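Local atomic coordinates of Chains: A (Unidentified, PDB entry 6ZMG), a protein that binds S-adenosyl-L-homocysteine at the interfaces between the subunits of a trimer and probably acts on S-adenosyl-L-methionine or a related compound. Residues Ile15-Asn20 with Glu105-Glu110; Ser50-Arg55 with Gln73-Asp78. One frame throughout, in Å; residues are numbered along the deposited sequence. Where two conformers were deposited one is given.

In the fold
Contacts 1 and 2 are buried antiparallel pairs in one sheet, where strands 11-21 and 66-77 are neighbours: Ile15 O probably accepts a hydrogen bond from Ile74 N, 2.7 Å away. Contact 2, a hairpin, is the more extensively bonded pairing, with four backbone bonds and an amide-to-amide bond, and buries 383 Å² against 300 Å². Contact 1 joins segments distant in the chain with two backbone bonds, one weak, and a water. It lies within the subunit's own sheet; contact 2 is buried where the sheet runs on into neighbouring subunits. Glu105 N and Ser106 N bind the carboxylate of one S-adenosyl-L-homocysteine, while Phe16 and Ile108 pack on its nucleoside; Ser50 and Ile77 read the adenosine of another.

Contact 1 of 2, residues Ile15-Asn20 with Glu105-Glu110; sequences IFVGLN and ESVIVE. With SAH (S-adenosyl-L-homocysteine), chain D.
Phe16 N donates to Ile108 O over 2.8 Å, nearly straight at 166° and in the carbonyl plane. The return bond from Ile108 N to Phe16 O is 3.3 Å long and weak, so this pair is gripped mainly from one side. Further along, a water takes over the pairing: it accepts from Gly18 N at 2.8 Å and donates to Ser106 O at 2.6 Å, bridging strands that have begun to separate. Beyond it Glu105 N reaches OXT of S-adenosyl-L-homocysteine at 2.9 Å, and Ser106 N donates to the other carboxylate oxygen, O. Two successive backbone N-H groups thus hold the carboxylate at the start of strand 106-113, while Ser50 and Ile77 of the second subunit bind the adenosine end.

Phe16 and Ile108 share the ligand-facing side of the sheet. With CG beside its own backbone N (chi1 -61°), the Phe16 ring turns an edge to Ile108 O and sets CD1 against Ile108 CG2, while its CB lies 3.4 Å from the ribose O4'. Ile108 CD1 touches C8 of the adenine, also at 3.4 Å. Trimming Phe16 to an alanine would keep the CB at the ribose but would probably leave Ile108 CG2 without the ring beside it. On the other face Ile15 CG2 meets Val107 CG1 at 3.6 Å, and Ile15 lies alongside Val109, under helix 84-101. Strands 11-21 and 106-113 are the first and fourth of the βαββαβ core of a ferredoxin-like fold, here with further strands at both chain ends; they pair antiparallel, with the ligand pocket where they diverge.

Contact 2 of 2, residues Ser50-Arg55 with Gln73-Asp78; sequences SFVAQR and QIIIID. With SAH (S-adenosyl-L-homocysteine), chain B.
Gln73 reaches across to Gln54 along most of its length. Its CB lies 3.4 Å from Gln54 OE1 and also touches the amide carbon CD of that residue. With CG anti to the backbone N (chi1 179°) and the chain extended beyond, CG passes alongside the same oxygen. At the end NE2 donates to Gln54 OE1 over 3.0 Å. The donor lies 33° from the plane of the accepting carbonyl, and the two amide planes are turned 66° apart, so the groups cross rather than lie flat together. Gln73 OE1 takes a weak hydrogen bond from Arg14, and Gln54 NE2 binds Ser71 OG; both amides therefore have partners at each end.

The backbone gives the firmest evidence of pairing. Val52 N donates to Gln73 O at 2.8 Å and receives a bond in return, and Ser50 and Ile75 form a second reciprocal pair. Between them Phe51 and Ile74 make a non-hydrogen-bonded pair. Their side chains lie side by side on the face covered by helices 29-43 and 84-101, with Phe51 CE2 3.8 Å from Ile74 CG2. On the opposite face Val52 CG2 meets Ile75 CD1 at 4.1 Å, and Val52 also packs on Val52 of the second subunit.

At the far end Ser50 OG donates to adenine N3 at 2.8 Å and accepts from the ribose O2' at 2.7 Å. Ile77 N donates to N1 at 2.9 Å while Ile77 O accepts from N6, so its main chain makes both hydrogen bonds to the N1/N6 edge, with its CB packed against N1. Glu105 N and Ser106 N of the third subunit hold the carboxylate of this ligand, making the β-hairpin 49-77 one wall of an intersubunit nucleoside pocket.

Contact 1 of 2, residues Ile15-Asn20 with Glu105-Glu110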
loop_
_atom_site.group_PDB
_atom_site.type_symbol
_atom_site.label_atom_id
_atom_site.label_comp_id
_atom_site.label_asym_id
_atom_site.label_seq_id
_atom_site.Cartn_x
_atom_site.Cartn_y
_atom_site.Cartn_z
ATOM N N ILE A 15 5.207 6.505 -5.723
ATOM C CA ILE A 15 4.867 7.378 -6.840
ATOM C C ILE A 15 3.484 6.974 -7.328
ATOM O O ILE A 15 3.233 5.791 -7.572
ATOM C CB ILE A 15 5.890 7.271 -7.991
ATOM C CG1 ILE A 15 7.312 7.547 -7.492
ATOM C CG2 ILE A 15 5.536 8.226 -9.105
ATOM C CD1 ILE A 15 8.384 7.376 -8.557
ATOM N N PHE A 16 2.603 7.954 -7.495
ATOM C CA PHE A 16 1.273 7.712 -8.035
ATOM C C PHE A 16 1.190 8.277 -9.443
ATOM O O PHE A 16 1.393 9.480 -9.639
ATOM C CB PHE A 16 0.215 8.348 -7.163
ATOM C CG PHE A 16 0.177 7.810 -5.764
ATOM C CD1 PHE A 16 0.997 8.318 -4.765
ATOM C CD2 PHE A 16 -0.653 6.763 -5.455
ATOM C CE1 PHE A 16 0.933 7.791 -3.456
ATOM C CE2 PHE A 16 -0.738 6.262 -4.167
ATOM C CZ PHE A 16 0.046 6.765 -3.171
ATOM N N VAL A 17 0.861 7.408 -10.404
ATOM C CA VAL A 17 0.793 7.754 -11.824
ATOM C C VAL A 17 -0.572 7.339 -12.347
ATOM O O VAL A 17 -0.917 6.151 -12.293
ATOM C CB VAL A 17 1.860 7.027 -12.665
ATOM C CG1 VAL A 17 1.811 7.532 -14.112
ATOM C CG2 VAL A 17 3.233 7.177 -12.083
ATOM N N GLY A 18 -1.337 8.296 -12.853
ATOM C CA GLY A 18 -2.620 8.000 -13.443
ATOM C C GLY A 18 -2.498 7.508 -14.873
ATOM O O GLY A 18 -1.480 7.702 -15.534
ATOM N N LEU A 19 -3.561 6.843 -15.337
ATOM C CA LEU A 19 -3.584 6.224 -16.654
ATOM C C LEU A 19 -4.612 6.848 -17.583
ATOM O O LEU A 19 -4.682 6.455 -18.756
ATOM C CB LEU A 19 -3.807 4.711 -16.544
ATOM C CG LEU A 19 -2.784 4.003 -15.661
ATOM C CD1 LEU A 19 -3.152 2.565 -15.431
ATOM C CD2 LEU A 19 -1.382 4.062 -16.237
ATOM N N ASN A 20 -5.384 7.821 -17.100
ATOM C CA ASN A 20 -6.173 8.679 -17.966
ATOM C C ASN A 20 -5.296 9.804 -18.495
ATOM O O ASN A 20 -4.437 10.327 -17.781
ATOM C CB ASN A 20 -7.294 9.368 -17.187
ATOM C CG ASN A 20 -8.593 8.598 -17.168
ATOM O OD1 ASN A 20 -8.645 7.389 -17.369
ATOM N ND2 ASN A 20 -9.668 9.317 -16.901
ATOM N N GLU A 105 -1.014 15.589 -15.974
ATOM C CA GLU A 105 -0.959 16.918 -15.381
ATOM C C GLU A 105 -0.208 16.904 -14.059
ATOM O O GLU A 105 0.501 17.863 -13.736
ATOM C CB GLU A 105 -2.376 17.434 -15.183
ATOM C CG GLU A 105 -2.496 18.821 -14.667
ATOM C CD GLU A 105 -3.963 19.159 -14.444
ATOM O OE1 GLU A 105 -4.565 18.814 -13.395
ATOM O OE2 GLU A 105 -4.533 19.736 -15.369
ATOM N N SER A 106 -0.384 15.849 -13.271
ATOM C CA SER A 106 0.275 15.738 -11.986
ATOM C C SER A 106 0.740 14.305 -11.800
ATOM O O SER A 106 0.071 13.361 -12.224
ATOM C CB SER A 106 -0.691 16.009 -10.814
ATOM O OG SER A 106 -1.279 17.292 -10.887
ATOM N N VAL A 107 1.888 14.159 -11.137
ATOM C CA VAL A 107 2.356 12.897 -10.567
ATOM C C VAL A 107 2.711 13.184 -9.114
ATOM O O VAL A 107 3.346 14.200 -8.816
ATOM C CB VAL A 107 3.568 12.333 -11.337
ATOM C CG1 VAL A 107 4.241 11.232 -10.568
ATOM C CG2 VAL A 107 3.117 11.822 -12.716
ATOM N N ILE A 108 2.299 12.313 -8.206
ATOM C CA ILE A 108 2.565 12.508 -6.787
ATOM C C ILE A 108 3.717 11.614 -6.363
ATOM O O ILE A 108 3.725 10.412 -6.654
ATOM C CB ILE A 108 1.310 12.224 -5.948
ATOM C CG1 ILE A 108 0.208 13.201 -6.322
ATOM C CG2 ILE A 108 1.652 12.277 -4.472
ATOM C CD1 ILE A 108 -1.119 12.791 -5.744
ATOM N N VAL A 109 4.675 12.193 -5.644
ATOM C CA VAL A 109 5.851 11.484 -5.160
ATOM C C VAL A 109 5.959 11.681 -3.655
ATOM O O VAL A 109 5.874 12.812 -3.161
ATOM C CB VAL A 109 7.136 11.993 -5.840
ATOM C CG1 VAL A 109 8.369 11.355 -5.209
ATOM C CG2 VAL A 109 7.115 11.717 -7.333
ATOM N N GLU A 110 6.167 10.584 -2.928
ATOM C CA GLU A 110 6.369 10.616 -1.483
ATOM C C GLU A 110 7.677 9.905 -1.159
ATOM O O GLU A 110 7.865 8.745 -1.544
ATOM C CB GLU A 110 5.194 9.939 -0.760
ATOM C CG GLU A 110 5.321 9.941 0.757
ATOM C CD GLU A 110 4.234 9.160 1.469
ATOM O OE1 GLU A 110 3.207 9.758 1.834
ATOM O OE2 GLU A 110 4.409 7.949 1.686
HETATM N N SAH D . -4.449 11.490 -14.887
HETATM C CA SAH D . -4.207 12.544 -13.889
HETATM C CB SAH D . -3.444 11.972 -12.663
HETATM C CG SAH D . -4.145 12.370 -11.387
HETATM S SD SAH D . -3.260 11.975 -9.865
HETATM C C SAH D . -3.407 13.739 -14.426
HETATM O O SAH D . -2.982 14.592 -13.679
HETATM O OXT SAH D . -3.273 13.784 -15.706
HETATM C "C5'" SAH D . -2.732 10.260 -10.109
HETATM C "C4'" SAH D . -3.221 9.327 -9.018
HETATM O "O4'" SAH D . -2.824 9.828 -7.720
HETATM C "C3'" SAH D . -4.731 9.207 -8.889
HETATM O "O3'" SAH D . -5.308 8.325 -9.843
HETATM C "C2'" SAH D . -4.872 8.640 -7.472
HETATM O "O2'" SAH D . -4.675 7.231 -7.531
HETATM C "C1'" SAH D . -3.714 9.324 -6.742
HETATM N N9 SAH D . -4.140 10.444 -5.911
HETATM C C8 SAH D . -4.356 11.741 -6.310
HETATM N N7 SAH D . -4.648 12.556 -5.317
HETATM C C5 SAH D . -4.629 11.734 -4.202
HETATM C C6 SAH D . -4.792 12.001 -2.829
HETATM N N6 SAH D . -5.037 13.217 -2.324
HETATM N N1 SAH D . -4.662 10.960 -1.976
HETATM C C2 SAH D . -4.403 9.747 -2.470
HETATM N N3 SAH D . -4.218 9.379 -3.735
HETATM C C4 SAH D . -4.334 10.429 -4.559
HETATM O O HOH W 1 -0.254 10.888 -12.983
#

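Contact 2 of 2, residues Ser50-Arg55 with Gln73-Asp78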
loop_
_atom_site.group_PDB
_atom_site.type_symbol
_atom_site.label_atom_id
_atom_site.label_comp_id
_atom_site.label_asym_id
_atom_site.label_seq_id
_atom_site.Cartn_x
_atom_site.Cartn_y
_atom_site.Cartn_z
ATOM N N SER A 50 7.822 -2.424 -6.850
ATOM C CA SER A 50 6.491 -3.001 -6.888
ATOM C C SER A 50 5.530 -1.993 -7.495
ATOM O O SER A 50 5.665 -0.780 -7.296
ATOM C CB SER A 50 6.000 -3.365 -5.483
ATOM O OG SER A 50 6.803 -4.382 -4.892
ATOM N N PHE A 51 4.540 -2.516 -8.210
ATOM C CA PHE A 51 3.565 -1.704 -8.924
ATOM C C PHE A 51 2.172 -2.210 -8.577
ATOM O O PHE A 51 1.852 -3.373 -8.828
ATOM C CB PHE A 51 3.796 -1.787 -10.434
ATOM C CG PHE A 51 5.175 -1.369 -10.868
ATOM C CD1 PHE A 51 6.261 -2.219 -10.734
ATOM C CD2 PHE A 51 5.373 -0.131 -11.411
ATOM C CE1 PHE A 51 7.519 -1.814 -11.136
ATOM C CE2 PHE A 51 6.603 0.272 -11.824
ATOM C CZ PHE A 51 7.681 -0.572 -11.701
ATOM N N VAL A 52 1.341 -1.336 -8.019
ATOM C CA VAL A 52 0.013 -1.691 -7.536
ATOM C C VAL A 52 -1.028 -0.987 -8.396
ATOM O O VAL A 52 -1.028 0.248 -8.504
ATOM C CB VAL A 52 -0.157 -1.290 -6.059
ATOM C CG1 VAL A 52 -1.551 -1.594 -5.559
ATOM C CG2 VAL A 52 0.903 -1.956 -5.180
ATOM N N ALA A 53 -1.937 -1.771 -8.970
ATOM C CA ALA A 53 -3.060 -1.207 -9.698
ATOM C C ALA A 53 -4.087 -0.640 -8.734
ATOM O O ALA A 53 -4.375 -1.216 -7.685
ATOM C CB ALA A 53 -3.734 -2.284 -10.537
ATOM N N GLN A 54 -4.660 0.489 -9.114
ATOM C CA GLN A 54 -5.599 1.183 -8.274
ATOM C C GLN A 54 -6.689 1.793 -9.134
ATOM O O GLN A 54 -6.533 1.974 -10.345
ATOM C CB GLN A 54 -4.969 2.399 -7.588
ATOM C CG GLN A 54 -3.595 2.184 -7.045
ATOM C CD GLN A 54 -3.135 3.356 -6.210
ATOM O OE1 GLN A 54 -2.777 3.201 -5.044
ATOM N NE2 GLN A 54 -3.075 4.531 -6.826
ATOM N N ARG A 55 -7.770 2.166 -8.469
ATOM C CA ARG A 55 -8.681 3.179 -8.968
ATOM C C ARG A 55 -8.336 4.479 -8.255
ATOM O O ARG A 55 -8.117 4.494 -7.042
ATOM C CB ARG A 55 -10.139 2.794 -8.719
ATOM C CG ARG A 55 -10.577 1.556 -9.481
ATOM C CD ARG A 55 -10.661 1.787 -10.967
ATOM N NE ARG A 55 -11.863 2.525 -11.309
ATOM C CZ ARG A 55 -12.061 3.139 -12.466
ATOM N NH1 ARG A 55 -11.120 3.141 -13.411
ATOM N NH2 ARG A 55 -13.209 3.756 -12.670
ATOM N N GLN A 73 0.334 2.746 -8.247
ATOM C CA GLN A 73 1.175 3.128 -7.125
ATOM C C GLN A 73 2.489 2.360 -7.259
ATOM O O GLN A 73 2.511 1.125 -7.192
ATOM C CB GLN A 73 0.465 2.837 -5.809
ATOM C CG GLN A 73 1.307 3.188 -4.610
ATOM C CD GLN A 73 0.746 2.728 -3.283
ATOM O OE1 GLN A 73 1.488 2.646 -2.307
ATOM N NE2 GLN A 73 -0.569 2.484 -3.218
ATOM N N ILE A 74 3.576 3.093 -7.489
ATOM C CA ILE A 74 4.909 2.499 -7.565
ATOM C C ILE A 74 5.533 2.574 -6.181
ATOM O O ILE A 74 5.593 3.654 -5.583
ATOM C CB ILE A 74 5.798 3.239 -8.578
ATOM C CG1 ILE A 74 5.102 3.395 -9.924
ATOM C CG2 ILE A 74 7.128 2.498 -8.752
ATOM C CD1 ILE A 74 5.880 4.250 -10.888
ATOM N N ILE A 75 5.994 1.440 -5.669
ATOM C CA ILE A 75 6.620 1.359 -4.355
ATOM C C ILE A 75 8.071 0.971 -4.579
ATOM O O ILE A 75 8.351 -0.082 -5.167
ATOM C CB ILE A 75 5.918 0.343 -3.440
ATOM C CG1 ILE A 75 4.438 0.684 -3.293
ATOM C CG2 ILE A 75 6.634 0.258 -2.078
ATOM C CD1 ILE A 75 3.632 -0.422 -2.605
ATOM N N ILE A 76 8.986 1.804 -4.090
ATOM C CA ILE A 76 10.417 1.593 -4.265
ATOM C C ILE A 76 11.068 1.564 -2.892
ATOM O O ILE A 76 11.039 2.567 -2.172
ATOM C CB ILE A 76 11.058 2.703 -5.116
ATOM C CG1 ILE A 76 10.490 2.699 -6.527
ATOM C CG2 ILE A 76 12.591 2.542 -5.148
ATOM C CD1 ILE A 76 10.808 3.961 -7.319
ATOM N N ILE A 77 11.651 0.426 -2.527
ATOM C CA ILE A 77 12.496 0.321 -1.338
ATOM C C ILE A 77 13.943 0.365 -1.807
ATOM O O ILE A 77 14.338 -0.418 -2.679
ATOM C CB ILE A 77 12.210 -0.974 -0.557
ATOM C CG1 ILE A 77 10.738 -1.036 -0.144
ATOM C CG2 ILE A 77 13.125 -1.081 0.672
ATOM C CD1 ILE A 77 10.325 -2.352 0.393
ATOM N N ASP A 78 14.734 1.278 -1.255
ATOM C CA ASP A 78 16.134 1.361 -1.661
ATOM C C ASP A 78 16.895 0.176 -1.084
ATOM O O ASP A 78 17.057 0.081 0.133
ATOM C CB ASP A 78 16.754 2.663 -1.163
ATOM C CG ASP A 78 18.228 2.774 -1.508
ATOM O OD1 ASP A 78 18.645 2.138 -2.501
ATOM O OD2 ASP A 78 18.969 3.484 -0.783
HETATM N N SAH B . 10.289 -14.556 -7.462
HETATM C CA SAH B . 11.399 -13.843 -6.811
HETATM C CB SAH B . 10.859 -12.815 -5.780
HETATM C CG SAH B . 11.500 -11.468 -6.008
HETATM S SD SAH B . 11.148 -10.222 -4.752
HETATM C C SAH B . 12.391 -14.763 -6.085
HETATM O O SAH B . 13.247 -14.308 -5.359
HETATM O OXT SAH B . 12.270 -16.019 -6.343
HETATM C "C5'" SAH B . 9.356 -10.343 -4.518
HETATM C "C4'" SAH B . 8.637 -9.028 -4.753
HETATM O "O4'" SAH B . 9.214 -7.990 -3.926
HETATM C "C3'" SAH B . 8.763 -8.455 -6.155
HETATM O "O3'" SAH B . 7.878 -9.056 -7.090
HETATM C "C2'" SAH B . 8.387 -6.987 -5.920
HETATM O "O2'" SAH B . 6.967 -6.885 -5.909
HETATM C "C1'" SAH B . 8.964 -6.733 -4.525
HETATM N N9 SAH B . 10.223 -5.996 -4.550
HETATM C C8 SAH B . 11.484 -6.510 -4.730
HETATM N N7 SAH B . 12.440 -5.611 -4.613
HETATM C C5 SAH B . 11.756 -4.437 -4.347
HETATM C C6 SAH B . 12.196 -3.132 -4.053
HETATM N N6 SAH B . 13.485 -2.770 -3.994
HETATM N N1 SAH B . 11.250 -2.204 -3.786
HETATM C C2 SAH B . 9.964 -2.560 -3.827
HETATM N N3 SAH B . 9.433 -3.754 -4.080
HETATM C C4 SAH B . 10.389 -4.660 -4.322
#